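Local coordinates for NAD-dependent epimerase/dehydratase (Veillonella parvula DSM 2008, PDB 3R6D), which probably binds NAD(H) or NADP(H) in a Rossmann-type domain and probably acts as an NAD-dependent epimerase or dehydratase, at residues 9-14 against 75-80. Residues are numbered along the deposited sequence; the frame is centred on the assembly and turned at random.
Sequences TILGAA and EVVFVG
Leu11 reaches obliquely across to Val77 and sits beside Val79, its register partner, on one face of a parallel strand pair, its CD1 3.8 Å from Val77 CG1 and 4.2 Å from Val79 CG2. A chi1 of -50° sets Leu11 CG beside its own backbone N, which turns the branch back toward the earlier residue Val77; that valine meets it with CG1, the methyl anti to the backbone N (chi1 175°). On the other face Ile10 CG2 approaches the Phe78 ring at its edge, near the ring plane, 4.1 Å from Phe78 CD2.

The backbone ladder fixes this register: Thr9 N donates to Val76 O, Phe78 N to Thr9 O at 2.9 Å, and Leu11 N to Phe78 O at 2.8 Å. Gly80 N still reaches Leu11 O at 3.0 Å, but from 40° above the carbonyl plane, as both chains leave the sheet.

Gly12 opens the loop Gly12-Ala14 after the first strand, consistent with the start of the glycine-rich cofactor loop of Rossmann folds. Strands 33-37, 8-11, 76-79 and 102-108 run parallel side by side in that order; Phe78 packs on Ile104, Val106 and Leu21, while Thr9 OG1 is hydrogen-bonded to Ala70 O in helix 68-71.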
loop_
_atom_site.group_PDB
_atom_site.type_symbol
_atom_site.label_atom_id
_atom_site.label_comp_id
_atom_site.label_asym_id
_atom_site.label_seq_id
_atom_site.Cartn_x
_atom_site.Cartn_y
_atom_site.Cartn_z
ATOM N N THR A 9 -6.698 -9.765 -2.607
ATOM C CA THR A 9 -5.593 -10.427 -1.917
ATOM C C THR A 9 -4.680 -9.356 -1.368
ATOM O O THR A 9 -4.290 -8.435 -2.094
ATOM C CB THR A 9 -4.865 -11.409 -2.826
ATOM O OG1 THR A 9 -5.778 -12.444 -3.204
ATOM C CG2 THR A 9 -3.634 -12.039 -2.146
ATOM N N ILE A 10 -4.355 -9.503 -0.087
ATOM C CA ILE A 10 -3.488 -8.573 0.627
ATOM C C ILE A 10 -2.146 -9.236 0.884
ATOM O O ILE A 10 -2.059 -10.254 1.587
ATOM C CB ILE A 10 -4.149 -8.070 1.910
ATOM C CG1 ILE A 10 -5.487 -7.337 1.558
ATOM C CG2 ILE A 10 -3.230 -7.208 2.728
ATOM C CD1 ILE A 10 -6.259 -6.802 2.753
ATOM N N LEU A 11 -1.100 -8.672 0.291
ATOM C CA LEU A 11 0.273 -9.090 0.525
ATOM C C LEU A 11 0.867 -8.145 1.571
ATOM O O LEU A 11 0.496 -6.961 1.641
ATOM C CB LEU A 11 1.077 -9.045 -0.798
ATOM C CG LEU A 11 0.416 -9.748 -1.996
ATOM C CD1 LEU A 11 1.331 -9.648 -3.203
ATOM C CD2 LEU A 11 0.118 -11.212 -1.662
ATOM N N GLY A 12 1.797 -8.636 2.384
ATOM C CA GLY A 12 2.241 -7.830 3.527
ATOM C C GLY A 12 1.121 -7.678 4.545
ATOM O O GLY A 12 1.016 -6.654 5.214
ATOM N N ALA A 13 0.295 -8.713 4.697
ATOM C CA ALA A 13 -0.936 -8.616 5.475
ATOM C C ALA A 13 -0.753 -8.276 6.932
ATOM O O ALA A 13 -1.688 -7.783 7.570
ATOM C CB ALA A 13 -1.731 -9.911 5.350
ATOM N N ALA A 14 0.424 -8.586 7.502
ATOM C CA ALA A 14 0.628 -8.284 8.923
ATOM C C ALA A 14 1.053 -6.822 9.202
ATOM O O ALA A 14 1.102 -6.399 10.358
ATOM C CB ALA A 14 1.633 -9.258 9.527
ATOM N N GLU A 75 -9.435 -9.904 -7.747
ATOM C CA GLU A 75 -9.764 -8.800 -8.633
ATOM C C GLU A 75 -8.836 -7.610 -8.418
ATOM O O GLU A 75 -8.746 -6.740 -9.297
ATOM C CB GLU A 75 -11.228 -8.426 -8.463
ATOM C CG GLU A 75 -12.122 -9.554 -8.959
ATOM C CD GLU A 75 -13.564 -9.443 -8.549
ATOM O OE1 GLU A 75 -13.915 -8.586 -7.711
ATOM O OE2 GLU A 75 -14.334 -10.262 -9.067
ATOM N N VAL A 76 -8.191 -7.519 -7.266
ATOM C CA VAL A 76 -7.240 -6.473 -6.960
ATOM C C VAL A 76 -6.300 -7.047 -5.915
ATOM O O VAL A 76 -6.728 -7.878 -5.069
ATOM C CB VAL A 76 -7.944 -5.175 -6.473
ATOM C CG1 VAL A 76 -8.895 -5.407 -5.255
ATOM C CG2 VAL A 76 -6.927 -4.079 -6.141
ATOM N N VAL A 77 -5.029 -6.660 -6.000
ATOM C CA VAL A 77 -4.022 -7.050 -5.018
ATOM C C VAL A 77 -3.504 -5.794 -4.329
ATOM O O VAL A 77 -3.171 -4.812 -5.023
ATOM C CB VAL A 77 -2.877 -7.848 -5.703
ATOM C CG1 VAL A 77 -1.760 -8.156 -4.717
ATOM C CG2 VAL A 77 -3.445 -9.160 -6.274
ATOM N N PHE A 78 -3.462 -5.812 -3.000
ATOM C CA PHE A 78 -2.843 -4.747 -2.233
ATOM C C PHE A 78 -1.473 -5.201 -1.775
ATOM O O PHE A 78 -1.332 -6.300 -1.225
ATOM C CB PHE A 78 -3.715 -4.392 -1.034
ATOM C CG PHE A 78 -3.116 -3.286 -0.180
ATOM C CD1 PHE A 78 -3.196 -1.965 -0.587
ATOM C CD2 PHE A 78 -2.468 -3.587 1.023
ATOM C CE1 PHE A 78 -2.626 -0.935 0.183
ATOM C CE2 PHE A 78 -1.942 -2.570 1.832
ATOM C CZ PHE A 78 -2.023 -1.233 1.412
ATOM N N VAL A 79 -0.442 -4.387 -2.030
ATOM C CA VAL A 79 0.931 -4.687 -1.634
ATOM C C VAL A 79 1.321 -3.748 -0.515
ATOM O O VAL A 79 1.569 -2.554 -0.745
ATOM C CB VAL A 79 1.908 -4.588 -2.827
ATOM C CG1 VAL A 79 3.311 -4.954 -2.423
ATOM C CG2 VAL A 79 1.462 -5.470 -3.966
ATOM N N GLY A 80 1.346 -4.271 0.709
ATOM C CA GLY A 80 1.586 -3.414 1.857
ATOM C C GLY A 80 2.991 -2.860 1.974
ATOM O O GLY A 80 3.194 -1.799 2.540
#